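Local coordinates for salivary cystatin-L (PDB 4ZM8), which inhibits host papain-like cysteine proteases such as cathepsins L and S, helping the tick to suppress immune responses while it feeds, at residues A[92-97]-A[105-110]. Residues are numbered along the deposited sequence; the frame is centred on the assembly and turned at random.
Sequences CTTVVF and SVSPFE
S105 and F97 form an antiparallel hydrogen-bonded pair: S105 N donates to F97 O at 2.9 Å, while the return bond from F97 N to S105 O is weak, bent to 125° at the hydrogen. S105 OG rests against CB of F97. V106 faces V96 in a non-hydrogen-bonded pair, side chains lying side by side with their CG2 atoms 4.0 Å apart. At S107 the regular pairing ends. S107 N still gives a nearly straight bond to V95 O (2.9 Å, 174°), but V95 N is taken by the side chain: with chi1 at 69°, OG sits between the backbone N and carbonyl carbon and accepts from V95 N at 2.8 Å. S107 O instead receives the hydroxyl of T94, OG1 to O 2.8 Å, from above the carbonyl plane. Side-chain hydroxyls thus replace main-chain partners where the register shifts by one residue. The F109 ring crosses the T94 side chain obliquely, with CE1 3.5 Å from T94 CG2, and its CD2 touches CB of C92. E110 restores backbone pairing through two bonds with T93, E110 N reaching T93 O in the carbonyl plane at 2.8 Å. The contact closes the C-terminal hairpin, whose turn, as in other cystatins, probably forms a protease-binding loop. Strand 90-99 bonds on its other side to strand 39-68, through L63, L61 and Y59, and a disulfide ties C92 to C111. In this dimer, helix 17-32 of the second subunit covers the V96, V106 and F109 face, its W30 stacking on F109 and its A26 and Y25 packing on V96 and V106.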
loop_
_atom_site.group_PDB
_atom_site.type_symbol
_atom_site.label_atom_id
_atom_site.label_comp_id
_atom_site.label_asym_id
_atom_site.label_seq_id
_atom_site.Cartn_x
_atom_site.Cartn_y
_atom_site.Cartn_z
ATOM N N CYS A 92 -19.760 6.643 4.595
ATOM C CA CYS A 92 -18.300 6.714 4.538
ATOM C C CYS A 92 -17.709 5.438 3.954
ATOM O O CYS A 92 -18.207 4.342 4.205
ATOM C CB CYS A 92 -17.718 6.949 5.942
ATOM S SG CYS A 92 -18.029 8.581 6.677
ATOM N N THR A 93 -16.635 5.569 3.188
ATOM C CA THR A 93 -15.964 4.383 2.671
ATOM C C THR A 93 -14.558 4.273 3.228
ATOM O O THR A 93 -13.878 5.275 3.437
ATOM C CB THR A 93 -15.891 4.382 1.133
ATOM O OG1 THR A 93 -17.152 4.797 0.588
ATOM C CG2 THR A 93 -15.567 2.990 0.631
ATOM N N THR A 94 -14.127 3.041 3.460
ATOM C CA THR A 94 -12.810 2.801 4.000
ATOM C C THR A 94 -12.358 1.397 3.666
ATOM O O THR A 94 -13.180 0.476 3.587
ATOM C CB THR A 94 -12.775 3.005 5.544
ATOM O OG1 THR A 94 -11.419 3.091 5.989
ATOM C CG2 THR A 94 -13.472 1.860 6.288
ATOM N N VAL A 95 -11.052 1.230 3.466
ATOM C CA VAL A 95 -10.501 -0.105 3.319
ATOM C C VAL A 95 -9.725 -0.464 4.567
ATOM O O VAL A 95 -9.030 0.370 5.135
ATOM C CB VAL A 95 -9.572 -0.239 2.109
ATOM C CG1 VAL A 95 -9.314 -1.717 1.833
ATOM C CG2 VAL A 95 -10.155 0.457 0.891
ATOM N N VAL A 96 -9.853 -1.716 4.986
ATOM C CA VAL A 96 -9.150 -2.225 6.138
ATOM C C VAL A 96 -8.387 -3.465 5.732
ATOM O O VAL A 96 -8.978 -4.518 5.474
ATOM C CB VAL A 96 -10.106 -2.580 7.303
ATOM C CG1 VAL A 96 -9.345 -3.280 8.441
ATOM C CG2 VAL A 96 -10.828 -1.348 7.809
ATOM N N PHE A 97 -7.067 -3.338 5.664
ATOM C CA PHE A 97 -6.217 -4.490 5.425
ATOM C C PHE A 97 -5.948 -5.230 6.727
ATOM O O PHE A 97 -5.788 -4.617 7.774
ATOM C CB PHE A 97 -4.895 -4.077 4.792
ATOM C CG PHE A 97 -3.965 -5.228 4.560
ATOM C CD1 PHE A 97 -4.122 -6.041 3.462
ATOM C CD2 PHE A 97 -2.956 -5.508 5.456
ATOM C CE1 PHE A 97 -3.283 -7.108 3.248
ATOM C CE2 PHE A 97 -2.111 -6.577 5.255
ATOM C CZ PHE A 97 -2.271 -7.378 4.142
ATOM N N SER A 105 -4.808 -2.300 9.276
ATOM C CA SER A 105 -4.605 -0.907 8.893
ATOM C C SER A 105 -5.905 -0.338 8.354
ATOM O O SER A 105 -6.734 -1.068 7.828
ATOM C CB SER A 105 -3.508 -0.773 7.842
ATOM O OG SER A 105 -3.986 -1.153 6.558
ATOM N N VAL A 106 -6.075 0.969 8.472
ATOM C CA VAL A 106 -7.298 1.636 8.051
ATOM C C VAL A 106 -6.968 2.786 7.106
ATOM O O VAL A 106 -6.177 3.661 7.433
ATOM C CB VAL A 106 -8.090 2.147 9.273
ATOM C CG1 VAL A 106 -9.253 3.015 8.851
ATOM C CG2 VAL A 106 -8.584 0.976 10.097
ATOM N N SER A 107 -7.553 2.761 5.914
ATOM C CA SER A 107 -7.376 3.854 4.975
ATOM C C SER A 107 -8.226 4.997 5.484
ATOM O O SER A 107 -9.193 4.774 6.208
ATOM C CB SER A 107 -7.789 3.456 3.559
ATOM O OG SER A 107 -9.194 3.270 3.467
ATOM N N PRO A 108 -7.870 6.230 5.128
ATOM C CA PRO A 108 -8.676 7.327 5.665
ATOM C C PRO A 108 -10.109 7.329 5.109
ATOM O O PRO A 108 -10.309 7.358 3.897
ATOM C CB PRO A 108 -7.898 8.577 5.228
ATOM C CG PRO A 108 -6.501 8.089 4.978
ATOM C CD PRO A 108 -6.667 6.706 4.430
ATOM N N PHE A 109 -11.079 7.278 6.021
ATOM C CA PHE A 109 -12.507 7.371 5.724
ATOM C C PHE A 109 -12.838 8.440 4.681
ATOM O O PHE A 109 -12.694 9.642 4.938
ATOM C CB PHE A 109 -13.289 7.665 7.018
ATOM C CG PHE A 109 -13.649 6.441 7.803
ATOM C CD1 PHE A 109 -12.717 5.448 8.034
ATOM C CD2 PHE A 109 -14.917 6.286 8.320
ATOM C CE1 PHE A 109 -13.040 4.318 8.757
ATOM C CE2 PHE A 109 -15.248 5.156 9.049
ATOM C CZ PHE A 109 -14.302 4.168 9.261
ATOM N N GLU A 110 -13.270 8.000 3.502
ATOM C CA GLU A 110 -13.722 8.930 2.484
ATOM C C GLU A 110 -15.229 9.061 2.626
ATOM O O GLU A 110 -16.000 8.188 2.198
ATOM C CB GLU A 110 -13.327 8.461 1.081
ATOM C CG GLU A 110 -13.005 9.606 0.112
ATOM C CD GLU A 110 -12.060 10.640 0.723
ATOM O OE1 GLU A 110 -10.991 10.245 1.241
ATOM O OE2 GLU A 110 -12.385 11.850 0.694
#